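Local coordinates for protein silicatein alpha (Tethya aurantium, PDB 6ZQ3) that probably directs silica deposition in sponge spicules and, as the mature part of a papain-family precursor, keeps the fold of a cysteine-type peptidase, at residues A13-K18 / A34-N39; K18-C23 / N185-N190; A25-S30 / N53-S58; A135-G140 / N164-I169; V152-R157 / R201-Q206. One frame throughout, in Å; residues are numbered along the deposited sequence.

In the fold
All five contacts belong to one papain-like fold. Contacts 1, 3 and 4 are buried, contact 2 partly so, and contact 5 lies on the surface, its centre about 27 Å from that of contact 3. Contacts 1 and 3 both use helix 26-43, and contacts 1 and 2 share Lys18. The chemistry follows place: a salt bridge to a buried glutamate in contact 1, a backbone bridge with a Ser-Gln bond in contact 2, apolar helix packing in contact 3, a bulged strand pair in contact 4, amide and carboxylate bonding at the surface in contact 5. Contacts 2, 3 and 4 converge where Gln20, Ser26, His165 and Asn185 gather, consistent with the active-site cleft of this family.

Contact 1: residues A13-K18 / A34-N39; sequences AVTGIK and ALEGIN
The long helix 26-43 of the papain fold is tied to the loop that precedes it by a buried ionic site, in which Glu36 meets Lys18 and Thr15. The Glu36 chain is extended beyond CG (chi2 166°), which carries its carboxylate off the helix to the loop. Lys18, also extended, comes from the opposite direction, and its NZ lies 2.7 Å from Glu36 OE2, on the syn lone pair of that oxygen. The same ammonium group forms a salt bridge with Glu51, so two carboxylates share one ammonium group, which would probably favour their ionised state; Glu36 OE2 also accepts from Leu49 N.

The second oxygen is served differently. Thr15 OG1 donates to Glu36 OE1 over 3.1 Å, arriving from above the carboxylate plane, 39° out of it. A water donates to Glu36 OE1 at 2.9 Å and accepts from Thr15 N at 3.1 Å, linking the loop backbone to the acid. A leucine in place of Glu36 would probably leave Lys18 with one counter-charge fewer and deprive Thr15 OG1, the water and Leu49 N of their acceptor.

At the next residue the chains come close: Gly37 CA makes a C-H...O contact of 3.2 Å with Ala13 O, and a CB on Gly37 would crowd that oxygen. Around the site, Ala13 packs on Leu41 of the same helix and Lys18 on Phe29, while Val14 and Ile17 lean on Lys184 of strand 180-184 and Tyr196 of strand 196-200.

Contact 2: residues K18-C23 / N185-N190; sequences KSQGDC and NSWGEN
Ser19 and Trp187 form a single beta bridge, with Gly188 N donating to Lys18 O and Gln20 N to Ser186 O, each over 2.9 Å. The first bond is bent, 135° at the hydrogen, and reaches the carbonyl from above its plane. Gly188 has a positive phi, and a CB there would press on that of Ser19.

The side chain of Gln20 carries the rest. Ser186 OG donates to Gln20 OE1 over 2.7 Å, in the plane of the amide carbonyl. Gln20 runs alongside Trp187, pointing the same way: its CD sits in the ring plane at the indole edge, 3.6 Å from Trp187 NE1, with amide and ring planes 76° apart. One indole face carries Asn185 ND2, offset toward the rim, while Asn185 OD1 bonds His165. An alanine in place of Gln20 would probably leave Ser186 OG without its acceptor and open a gap beside the indole edge.

With OE1 accepting from Ser186 OG, the amide is probably held in this rotation, NE2 lying on the side of the indole, consistent with the oxyanion-hole glutamine of papain-family enzymes.

Contact 3: residues A25-S30 / N53-S58; sequences ASYAFS and NIIDCS
Ile54 opens the contact by wedging its CG2 methyl between two residues of helix 26-43: the methyl, anti to the backbone N because CG1 takes the place beside that N (chi1 -84°), is 3.7 Å from Ala28 CB and 3.8 Å from Tyr27 CE2. The Tyr27 and Ile54 side chains slide past each other in opposite directions. Ile55 follows with its longer branch, CD1 approaching Ala25 CB to 3.4 Å just before helix 26-43 starts, while its CG1 comes near the Tyr27 hydroxyl. Ser58, the first residue past the helix, folds back on it: its OG donates to Ile54 O over 2.8 Å, and its N reaches the same oxygen from the opposite face of the carbonyl plane. Ser58 OG also faces the edge of the Tyr27 ring.

A water joins the polar atoms, 3.1 Å from Tyr27 OH, 2.9 Å from Ile55 O and 2.7 Å from Ser58 OG. Tyr27 OH is further bonded to Gly65 O, and Ser58 OG to Asn63 ND2.

The segments 26-30 and 53-57 run at 137° with their axes 9.5 Å apart, small Ala28 facing Ile54 where they approach. Ile54 continues onto Ala74 of helix 71-80 and Val84 of strand 84-85, and Cys57 is bridged to Cys99. From another side of helix 26-43, Ser26 and Ser30 face strand 165-173, Ser26 probably standing at the position of the nucleophilic cysteine of papain.

Contact 4: residues A135-G140 / N164-I169; sequences AVAIDG and NHAMVI
A classic beta bulge interrupts the pairing where Asn164 and His165 both face Ile138: Ile138 O accepts from Asn164 N at 2.7 Å and from His165 N at 3.0 Å. It lies at one end of the antiparallel pair 134-138 and 165-173 in the mixed sheet of the papain fold, where the sheet delivers His165, whose NE2 bonds Asn185 OD1; the pair is consistent with the histidine and asparagine of the family's catalytic site.

Beyond the bulge the register is regular. Val136 and Met167 form a hydrogen-bonded pair, with Val136 N donating to Met167 O almost straight, 171° at the hydrogen. Ala137 and Ala166 follow as a non-hydrogen-bonded pair with CA atoms only 3.9 Å apart; together with Ala135 they face helices 26-43 and 71-80, where Ser30 and Met71 touch them. The other face carries Val136, Ile138, His165 and Met167: Ile138 CD1 touches Met167 SD at 3.8 Å, with Phe145 against both. Val136 CG1 also meets Ile169 CG1 at 3.7 Å, the side chains crossing near a right angle.

At the bulge itself the Asn164 amide, with CG placed between backbone N and carbonyl carbon (chi1 52°), is gripped at both ends. Its ND2 donates to Asp139 OD1 over 2.9 Å, carboxylate and amide planes 77° apart, and its OD1 accepts from Gly140 N at 2.9 Å.

Contact 5: residues V152-R157 / R201-Q206; sequences VYDSSR and RNKYNQ
Gln206 is the hub, its amide gripping the 152-157 chain through both of its polar atoms. NE2 donates to Asp154 OD1 over 2.8 Å, nearly straight at 159° and within the amide plane of Gln206. On the acid the approach is less regular: OD1 is met on its anti side and out of the carboxylate plane. The two side chains cross near a right angle, yet their flat groups are only 23° apart. Gln206 OE1 accepts from Ser155 N at 2.9 Å, the donor standing well above the carbonyl plane, and from a water at 2.8 Å, so OE1 takes two donors. The water also donates to Tyr153 O over 3.2 Å. Gln206 CG lies opposite the backbone N (chi1 -169°) and the chain stays extended, which carries the amide across to the other loop.

Further out, Lys203 NZ makes a long salt bridge of 3.6 Å with Asp154 OD2, reached by a chain bent twice. This exposed charge pair is probably weaker than the amide bonds beside it.

In the next layer, Tyr153 is paired by its backbone with Lys198 and packs on Met199, while the turn of 201-206 is held by Glu121, which accepts from Asn202 N and Asn205 N. Just beyond each segment, Cys158 and Cys207 form a disulfide that fastens the same two loops. Such a cross-linked loop pair is typical of the beta-sheet domain of papain-family enzymes, here at its surface.

Contact 1: residues A13-K18 / A34-N39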
# COMPACT_ATOMS: atom_id res chain seq x y z
N ALA A 13 -5.27 -12.05 5.15
CA ALA A 13 -5.33 -10.60 5.29
C ALA A 13 -4.88 -9.84 4.03
O ALA A 13 -4.71 -8.62 4.11
CB ALA A 13 -4.46 -10.18 6.47
N VAL A 14 -4.64 -10.54 2.92
CA VAL A 14 -4.16 -9.90 1.67
C VAL A 14 -4.98 -10.34 0.46
O VAL A 14 -5.12 -11.52 0.22
CB VAL A 14 -2.68 -10.26 1.36
CG1 VAL A 14 -2.27 -9.67 0.01
CG2 VAL A 14 -1.74 -9.78 2.46
N THR A 15 -5.46 -9.37 -0.33
CA THR A 15 -6.18 -9.66 -1.59
C THR A 15 -5.25 -9.93 -2.77
O THR A 15 -4.04 -9.76 -2.69
CB THR A 15 -7.07 -8.48 -2.03
OG1 THR A 15 -6.26 -7.31 -2.25
CG2 THR A 15 -8.09 -8.19 -0.97
N GLY A 16 -5.85 -10.33 -3.87
CA GLY A 16 -5.12 -10.52 -5.09
C GLY A 16 -4.41 -9.26 -5.51
O GLY A 16 -4.68 -8.19 -4.99
N ILE A 17 -3.48 -9.42 -6.44
CA ILE A 17 -2.73 -8.32 -7.05
C ILE A 17 -3.61 -7.49 -7.98
O ILE A 17 -4.42 -8.03 -8.73
CB ILE A 17 -1.51 -8.87 -7.85
CG1 ILE A 17 -0.23 -8.82 -7.01
CG2 ILE A 17 -1.18 -8.00 -9.04
CD1 ILE A 17 -0.24 -9.67 -5.78
N LYS A 18 -3.41 -6.18 -7.97
CA LYS A 18 -4.15 -5.27 -8.82
C LYS A 18 -3.22 -4.59 -9.82
O LYS A 18 -2.01 -4.62 -9.64
CB LYS A 18 -4.83 -4.24 -7.93
CG LYS A 18 -5.87 -4.87 -7.00
CD LYS A 18 -6.18 -4.02 -5.79
CE LYS A 18 -6.85 -4.82 -4.67
NZ LYS A 18 -7.50 -3.92 -3.66
N ALA A 34 -3.17 -1.65 2.93
CA ALA A 34 -3.04 -1.68 4.39
C ALA A 34 -4.42 -1.76 5.06
O ALA A 34 -4.64 -2.61 5.91
CB ALA A 34 -2.22 -0.52 4.92
N LEU A 35 -5.36 -0.93 4.65
CA LEU A 35 -6.71 -0.93 5.26
C LEU A 35 -7.43 -2.30 5.13
O LEU A 35 -8.19 -2.69 6.02
CB LEU A 35 -7.61 0.10 4.58
CG LEU A 35 -8.55 0.98 5.38
CD1 LEU A 35 -9.60 1.51 4.41
CD2 LEU A 35 -9.23 0.33 6.58
N GLU A 36 -7.23 -2.97 3.99
CA GLU A 36 -7.90 -4.24 3.71
C GLU A 36 -7.39 -5.26 4.69
O GLU A 36 -8.14 -6.13 5.14
CB GLU A 36 -7.58 -4.74 2.30
CG GLU A 36 -8.37 -4.05 1.21
CD GLU A 36 -7.83 -4.31 -0.20
OE1 GLU A 36 -6.74 -4.90 -0.35
OE2 GLU A 36 -8.51 -3.91 -1.17
N GLY A 37 -6.11 -5.15 5.01
CA GLY A 37 -5.44 -6.08 5.89
C GLY A 37 -5.94 -5.93 7.29
O GLY A 37 -6.50 -6.84 7.86
N ILE A 38 -5.76 -4.73 7.83
CA ILE A 38 -6.24 -4.37 9.16
C ILE A 38 -7.70 -4.78 9.39
O ILE A 38 -8.07 -5.27 10.45
CB ILE A 38 -6.11 -2.85 9.35
CG1 ILE A 38 -4.69 -2.43 9.82
CG2 ILE A 38 -7.08 -2.38 10.40
CD1 ILE A 38 -3.51 -2.99 9.04
N ASN A 39 -8.53 -4.53 8.39
CA ASN A 39 -9.93 -4.83 8.45
C ASN A 39 -10.18 -6.33 8.44
O ASN A 39 -11.01 -6.82 9.17
CB ASN A 39 -10.62 -4.18 7.25
CG ASN A 39 -12.10 -4.49 7.21
OD1 ASN A 39 -12.87 -3.99 8.04
ND2 ASN A 39 -12.50 -5.36 6.28
O HOH W 1 -4.44 -6.55 0.32

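Contact 2: residues K18-C23 / N185-N190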
# COMPACT_ATOMS: atom_id res chain seq x y z
N LYS A 18 -3.41 -6.18 -7.97
CA LYS A 18 -4.15 -5.27 -8.82
C LYS A 18 -3.22 -4.59 -9.82
O LYS A 18 -2.01 -4.62 -9.64
CB LYS A 18 -4.83 -4.24 -7.93
CG LYS A 18 -5.87 -4.87 -7.00
CD LYS A 18 -6.18 -4.02 -5.79
CE LYS A 18 -6.85 -4.82 -4.67
NZ LYS A 18 -7.50 -3.92 -3.66
N SER A 19 -3.78 -4.01 -10.87
CA SER A 19 -3.00 -3.22 -11.82
C SER A 19 -3.61 -1.85 -11.89
O SER A 19 -4.77 -1.71 -12.20
CB SER A 19 -2.94 -3.85 -13.25
OG SER A 19 -1.90 -3.23 -14.03
N GLN A 20 -2.81 -0.83 -11.62
CA GLN A 20 -3.27 0.54 -11.68
C GLN A 20 -3.36 1.10 -13.11
O GLN A 20 -3.76 2.23 -13.30
CB GLN A 20 -2.38 1.42 -10.81
CG GLN A 20 -1.01 1.66 -11.36
CD GLN A 20 -0.01 2.08 -10.30
OE1 GLN A 20 0.09 1.47 -9.24
NE2 GLN A 20 0.75 3.11 -10.60
N GLY A 21 -2.99 0.31 -14.11
CA GLY A 21 -3.10 0.72 -15.49
C GLY A 21 -2.14 1.86 -15.76
O GLY A 21 -1.05 1.92 -15.19
N ASP A 22 -2.60 2.78 -16.62
CA ASP A 22 -1.88 3.99 -16.93
C ASP A 22 -2.17 5.13 -15.93
O ASP A 22 -1.77 6.27 -16.17
CB ASP A 22 -2.25 4.44 -18.34
CG ASP A 22 -1.29 5.48 -18.88
OD1 ASP A 22 -0.09 5.40 -18.53
OD2 ASP A 22 -1.70 6.39 -19.64
N CYS A 23 -2.83 4.83 -14.82
CA CYS A 23 -3.16 5.83 -13.79
C CYS A 23 -2.13 5.83 -12.65
O CYS A 23 -1.86 4.78 -12.07
CB CYS A 23 -4.58 5.57 -13.26
SG CYS A 23 -5.07 6.48 -11.77
N ASN A 185 3.04 -4.96 -5.07
CA ASN A 185 2.89 -3.83 -6.01
C ASN A 185 1.50 -3.91 -6.65
O ASN A 185 0.72 -4.84 -6.39
CB ASN A 185 3.99 -3.88 -7.11
CG ASN A 185 4.37 -2.51 -7.64
OD1 ASN A 185 3.75 -1.49 -7.32
ND2 ASN A 185 5.41 -2.47 -8.46
N SER A 186 1.19 -2.93 -7.49
CA SER A 186 -0.10 -2.88 -8.14
C SER A 186 0.16 -2.62 -9.62
O SER A 186 -0.47 -1.74 -10.24
CB SER A 186 -0.96 -1.77 -7.51
OG SER A 186 -0.25 -0.53 -7.40
N TRP A 187 1.11 -3.39 -10.18
CA TRP A 187 1.39 -3.40 -11.62
C TRP A 187 0.96 -4.72 -12.20
O TRP A 187 1.39 -5.10 -13.27
CB TRP A 187 2.88 -3.13 -11.93
CG TRP A 187 3.27 -1.72 -11.61
CD1 TRP A 187 2.42 -0.69 -11.37
CD2 TRP A 187 4.59 -1.18 -11.52
NE1 TRP A 187 3.12 0.45 -11.12
CE2 TRP A 187 4.46 0.19 -11.22
CE3 TRP A 187 5.88 -1.71 -11.67
CZ2 TRP A 187 5.57 1.03 -11.05
CZ3 TRP A 187 6.97 -0.87 -11.51
CH2 TRP A 187 6.81 0.48 -11.21
N GLY A 188 0.07 -5.41 -11.51
CA GLY A 188 -0.53 -6.61 -12.05
C GLY A 188 0.42 -7.78 -11.94
O GLY A 188 1.59 -7.62 -11.53
N GLU A 189 -0.10 -8.96 -12.27
CA GLU A 189 0.56 -10.22 -11.91
C GLU A 189 1.79 -10.53 -12.77
O GLU A 189 2.65 -11.31 -12.37
CB GLU A 189 -0.46 -11.38 -11.97
N ASN A 190 1.88 -9.91 -13.95
CA ASN A 190 3.01 -10.12 -14.85
C ASN A 190 4.27 -9.32 -14.51
O ASN A 190 5.21 -9.35 -15.28
CB ASN A 190 2.62 -9.74 -16.29
CG ASN A 190 1.48 -10.57 -16.85
OD1 ASN A 190 0.66 -10.06 -17.61
ND2 ASN A 190 1.41 -11.85 -16.49
O HOH W 2 -1.63 -5.48 -5.88

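Contact 3: residues A25-S30 / N53-S58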
# COMPACT_ATOMS: atom_id res chain seq x y z
N ALA A 25 -1.62 6.17 -9.49
CA ALA A 25 -2.32 6.17 -8.20
C ALA A 25 -1.84 5.09 -7.23
O ALA A 25 -2.64 4.50 -6.50
CB ALA A 25 -3.81 5.96 -8.46
N SER A 26 -0.55 4.81 -7.18
CA SER A 26 -0.03 3.86 -6.19
C SER A 26 -0.39 4.27 -4.76
O SER A 26 -0.78 3.42 -3.95
CB SER A 26 1.49 3.65 -6.32
OG SER A 26 2.19 4.88 -6.36
N TYR A 27 -0.33 5.55 -4.47
CA TYR A 27 -0.78 6.02 -3.14
C TYR A 27 -2.09 5.34 -2.72
O TYR A 27 -2.19 4.82 -1.61
CB TYR A 27 -0.88 7.55 -3.07
CG TYR A 27 -2.01 8.17 -3.85
CD1 TYR A 27 -1.85 8.51 -5.19
CD2 TYR A 27 -3.23 8.47 -3.25
CE1 TYR A 27 -2.88 9.10 -5.90
CE2 TYR A 27 -4.27 9.04 -3.95
CZ TYR A 27 -4.08 9.36 -5.28
OH TYR A 27 -5.10 9.94 -6.00
N ALA A 28 -3.05 5.27 -3.63
CA ALA A 28 -4.37 4.72 -3.33
C ALA A 28 -4.33 3.26 -3.13
O ALA A 28 -5.02 2.74 -2.26
CB ALA A 28 -5.35 5.02 -4.46
N PHE A 29 -3.60 2.56 -4.01
CA PHE A 29 -3.57 1.12 -3.98
C PHE A 29 -2.84 0.73 -2.73
O PHE A 29 -3.26 -0.15 -2.03
CB PHE A 29 -2.90 0.53 -5.22
CG PHE A 29 -3.81 0.45 -6.43
CD1 PHE A 29 -3.92 1.51 -7.30
CD2 PHE A 29 -4.55 -0.69 -6.67
CE1 PHE A 29 -4.74 1.44 -8.40
CE2 PHE A 29 -5.40 -0.76 -7.75
CZ PHE A 29 -5.49 0.31 -8.63
N SER A 30 -1.75 1.42 -2.46
CA SER A 30 -0.98 1.18 -1.25
C SER A 30 -1.77 1.44 0.06
O SER A 30 -1.66 0.67 1.03
CB SER A 30 0.26 2.06 -1.26
OG SER A 30 0.88 2.01 0.00
N ASN A 53 -12.55 4.92 -5.40
CA ASN A 53 -13.18 5.80 -4.42
C ASN A 53 -12.21 6.87 -3.97
O ASN A 53 -12.55 8.05 -3.97
CB ASN A 53 -13.64 4.96 -3.21
CG ASN A 53 -14.64 5.67 -2.35
OD1 ASN A 53 -15.33 5.04 -1.57
ND2 ASN A 53 -14.71 6.98 -2.48
N ILE A 54 -10.99 6.45 -3.64
CA ILE A 54 -9.95 7.36 -3.17
C ILE A 54 -9.51 8.28 -4.29
O ILE A 54 -9.23 9.47 -4.07
CB ILE A 54 -8.70 6.60 -2.65
CG1 ILE A 54 -8.86 6.16 -1.21
CG2 ILE A 54 -7.49 7.50 -2.68
CD1 ILE A 54 -9.94 5.14 -0.99
N ILE A 55 -9.42 7.74 -5.50
CA ILE A 55 -8.98 8.56 -6.64
C ILE A 55 -10.00 9.65 -6.95
O ILE A 55 -9.64 10.83 -7.01
CB ILE A 55 -8.69 7.71 -7.90
CG1 ILE A 55 -7.35 7.00 -7.72
CG2 ILE A 55 -8.61 8.59 -9.15
CD1 ILE A 55 -7.24 5.68 -8.44
N ASP A 56 -11.26 9.25 -7.13
CA ASP A 56 -12.30 10.21 -7.42
C ASP A 56 -12.52 11.27 -6.33
O ASP A 56 -12.82 12.42 -6.68
CB ASP A 56 -13.63 9.51 -7.69
CG ASP A 56 -13.56 8.62 -8.88
OD1 ASP A 56 -12.61 8.78 -9.69
OD2 ASP A 56 -14.45 7.75 -9.02
N CYS A 57 -12.41 10.92 -5.05
CA CYS A 57 -13.00 11.77 -3.99
C CYS A 57 -12.03 12.46 -3.04
O CYS A 57 -12.45 13.27 -2.22
CB CYS A 57 -14.00 10.97 -3.15
SG CYS A 57 -15.10 9.92 -4.11
N SER A 58 -10.74 12.17 -3.13
CA SER A 58 -9.79 12.76 -2.20
C SER A 58 -9.05 13.98 -2.77
O SER A 58 -8.05 14.40 -2.19
CB SER A 58 -8.79 11.70 -1.72
OG SER A 58 -7.82 11.41 -2.70
O HOH W 3 -7.52 11.83 -5.34

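Contact 4: residues A135-G140 / N164-I169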
# COMPACT_ATOMS: atom_id res chain seq x y z
N ALA A 135 1.65 0.34 4.69
CA ALA A 135 1.80 1.07 3.48
C ALA A 135 3.15 1.76 3.55
O ALA A 135 3.49 2.36 4.57
CB ALA A 135 0.67 2.07 3.33
N VAL A 136 3.92 1.61 2.48
CA VAL A 136 5.20 2.30 2.31
C VAL A 136 5.31 3.00 0.95
O VAL A 136 4.52 2.76 0.04
CB VAL A 136 6.39 1.32 2.43
CG1 VAL A 136 6.36 0.57 3.76
CG2 VAL A 136 6.41 0.36 1.24
N ALA A 137 6.31 3.87 0.83
CA ALA A 137 6.73 4.42 -0.46
C ALA A 137 8.24 4.29 -0.64
O ALA A 137 9.02 4.38 0.32
CB ALA A 137 6.34 5.88 -0.56
N ILE A 138 8.64 4.09 -1.89
CA ILE A 138 10.04 3.87 -2.21
C ILE A 138 10.47 4.72 -3.38
O ILE A 138 9.65 5.39 -4.04
CB ILE A 138 10.33 2.41 -2.56
CG1 ILE A 138 9.53 2.00 -3.79
CG2 ILE A 138 9.99 1.51 -1.37
CD1 ILE A 138 9.85 0.60 -4.23
N ASP A 139 11.78 4.71 -3.58
CA ASP A 139 12.40 5.06 -4.83
C ASP A 139 12.33 3.85 -5.79
O ASP A 139 13.03 2.85 -5.60
CB ASP A 139 13.86 5.44 -4.57
CG ASP A 139 14.54 6.04 -5.79
OD1 ASP A 139 13.86 6.23 -6.83
OD2 ASP A 139 15.75 6.33 -5.68
N GLY A 140 11.45 3.93 -6.78
CA GLY A 140 11.40 2.97 -7.87
C GLY A 140 11.87 3.58 -9.19
O GLY A 140 11.36 3.20 -10.25
N ASN A 164 9.00 7.81 -5.03
CA ASN A 164 8.13 8.05 -6.15
C ASN A 164 7.09 6.95 -6.36
O ASN A 164 6.34 7.00 -7.33
CB ASN A 164 9.00 8.19 -7.39
CG ASN A 164 9.95 7.02 -7.54
OD1 ASN A 164 9.52 5.88 -7.64
ND2 ASN A 164 11.25 7.29 -7.49
N HIS A 165 7.04 5.96 -5.47
CA HIS A 165 6.11 4.86 -5.71
C HIS A 165 5.78 4.19 -4.38
O HIS A 165 6.65 4.03 -3.53
CB HIS A 165 6.68 3.84 -6.72
CG HIS A 165 5.74 2.73 -7.06
ND1 HIS A 165 4.68 2.89 -7.92
CD2 HIS A 165 5.71 1.44 -6.66
CE1 HIS A 165 4.02 1.75 -8.03
NE2 HIS A 165 4.63 0.85 -7.28
N ALA A 166 4.51 3.83 -4.22
CA ALA A 166 3.97 3.36 -2.97
C ALA A 166 3.47 1.95 -3.13
O ALA A 166 2.93 1.59 -4.18
CB ALA A 166 2.83 4.27 -2.50
N MET A 167 3.61 1.14 -2.07
CA MET A 167 3.15 -0.26 -2.11
C MET A 167 2.79 -0.73 -0.72
O MET A 167 2.90 0.03 0.22
CB MET A 167 4.25 -1.16 -2.70
CG MET A 167 5.29 -0.46 -3.55
SD MET A 167 6.74 -1.47 -3.88
CE MET A 167 5.89 -2.71 -4.83
N VAL A 168 2.37 -1.98 -0.59
CA VAL A 168 2.03 -2.56 0.73
C VAL A 168 3.07 -3.58 1.12
O VAL A 168 3.26 -4.54 0.40
CB VAL A 168 0.71 -3.35 0.75
CG1 VAL A 168 0.14 -3.36 2.15
CG2 VAL A 168 -0.29 -2.78 -0.23
N ILE A 169 3.73 -3.39 2.25
CA ILE A 169 4.51 -4.46 2.84
C ILE A 169 3.56 -5.50 3.45
O ILE A 169 2.74 -5.17 4.32
CB ILE A 169 5.55 -3.89 3.85
CG1 ILE A 169 6.58 -3.05 3.08
CG2 ILE A 169 6.27 -4.99 4.61
CD1 ILE A 169 7.87 -2.83 3.83

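Contact 5: residues V152-R157 / R201-Q206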
# COMPACT_ATOMS: atom_id res chain seq x y z
N VAL A 152 15.99 -10.95 -4.89
CA VAL A 152 16.01 -9.83 -3.93
C VAL A 152 16.59 -8.58 -4.60
O VAL A 152 17.73 -8.58 -5.04
CB VAL A 152 16.80 -10.16 -2.64
CG1 VAL A 152 17.06 -8.92 -1.79
CG2 VAL A 152 16.07 -11.21 -1.80
N TYR A 153 15.78 -7.54 -4.66
CA TYR A 153 16.20 -6.26 -5.20
C TYR A 153 17.15 -5.63 -4.20
O TYR A 153 16.83 -5.50 -3.00
CB TYR A 153 14.97 -5.39 -5.40
CG TYR A 153 15.20 -4.08 -6.10
CD1 TYR A 153 15.30 -4.03 -7.47
CD2 TYR A 153 15.25 -2.87 -5.38
CE1 TYR A 153 15.49 -2.83 -8.13
CE2 TYR A 153 15.43 -1.66 -6.04
CZ TYR A 153 15.54 -1.66 -7.41
OH TYR A 153 15.72 -0.47 -8.09
N ASP A 154 18.32 -5.25 -4.68
CA ASP A 154 19.40 -4.80 -3.83
C ASP A 154 20.19 -3.82 -4.66
O ASP A 154 21.16 -4.19 -5.31
CB ASP A 154 20.24 -6.01 -3.41
CG ASP A 154 21.11 -5.74 -2.20
OD1 ASP A 154 21.35 -4.58 -1.80
OD2 ASP A 154 21.58 -6.75 -1.65
N SER A 155 19.71 -2.58 -4.68
CA SER A 155 20.14 -1.58 -5.63
C SER A 155 21.20 -0.68 -4.99
O SER A 155 21.08 -0.26 -3.84
CB SER A 155 18.93 -0.75 -6.09
OG SER A 155 19.28 0.31 -6.99
N SER A 156 22.23 -0.38 -5.77
CA SER A 156 23.31 0.50 -5.36
C SER A 156 22.93 1.96 -5.59
O SER A 156 23.35 2.84 -4.85
CB SER A 156 24.58 0.15 -6.16
OG SER A 156 24.57 -1.22 -6.56
N ARG A 157 22.12 2.22 -6.62
CA ARG A 157 21.76 3.60 -7.02
C ARG A 157 20.50 4.19 -6.32
O ARG A 157 20.12 5.32 -6.60
CB ARG A 157 21.61 3.65 -8.56
N ARG A 201 16.22 -5.88 3.12
CA ARG A 201 15.88 -5.54 4.49
C ARG A 201 17.10 -5.35 5.32
O ARG A 201 18.02 -6.16 5.25
CB ARG A 201 15.04 -6.62 5.14
CG ARG A 201 14.56 -6.24 6.53
CD ARG A 201 13.35 -7.07 6.92
NE ARG A 201 13.66 -8.02 7.98
CZ ARG A 201 13.73 -9.34 7.84
NH1 ARG A 201 14.00 -10.08 8.89
NH2 ARG A 201 13.51 -9.93 6.67
N ASN A 202 17.07 -4.32 6.14
CA ASN A 202 18.14 -3.99 7.09
C ASN A 202 19.42 -3.52 6.43
O ASN A 202 20.50 -3.65 7.00
CB ASN A 202 18.42 -5.15 8.06
CG ASN A 202 17.40 -5.23 9.17
OD1 ASN A 202 16.79 -4.23 9.58
ND2 ASN A 202 17.21 -6.43 9.68
N LYS A 203 19.29 -2.97 5.24
CA LYS A 203 20.42 -2.40 4.55
C LYS A 203 20.30 -0.90 4.71
O LYS A 203 20.24 -0.16 3.74
CB LYS A 203 20.45 -2.84 3.09
CG LYS A 203 20.78 -4.31 2.88
CD LYS A 203 22.13 -4.67 3.48
CE LYS A 203 22.66 -6.01 2.99
NZ LYS A 203 23.06 -5.95 1.55
N TYR A 204 20.23 -0.45 5.95
CA TYR A 204 20.24 0.97 6.26
C TYR A 204 19.19 1.73 5.43
O TYR A 204 19.45 2.81 4.90
CB TYR A 204 21.65 1.52 6.01
CG TYR A 204 21.96 2.80 6.75
CD1 TYR A 204 22.19 2.78 8.13
CD2 TYR A 204 22.06 4.01 6.07
CE1 TYR A 204 22.50 3.95 8.81
CE2 TYR A 204 22.37 5.19 6.73
CZ TYR A 204 22.58 5.16 8.11
OH TYR A 204 22.88 6.34 8.77
N ASN A 205 18.00 1.14 5.34
CA ASN A 205 16.85 1.78 4.72
C ASN A 205 17.05 2.03 3.24
O ASN A 205 16.86 3.15 2.75
CB ASN A 205 16.47 3.08 5.45
CG ASN A 205 15.15 3.65 4.95
OD1 ASN A 205 14.22 2.90 4.64
ND2 ASN A 205 15.07 4.97 4.83
N GLN A 206 17.41 0.96 2.54
CA GLN A 206 17.63 0.99 1.12
C GLN A 206 16.32 1.30 0.39
O GLN A 206 15.29 0.70 0.72
CB GLN A 206 18.20 -0.36 0.67
CG GLN A 206 18.73 -0.36 -0.75
CD GLN A 206 19.11 -1.74 -1.21
OE1 GLN A 206 18.47 -2.30 -2.10
NE2 GLN A 206 20.14 -2.31 -0.60
O HOH W 4 15.69 -2.78 -1.74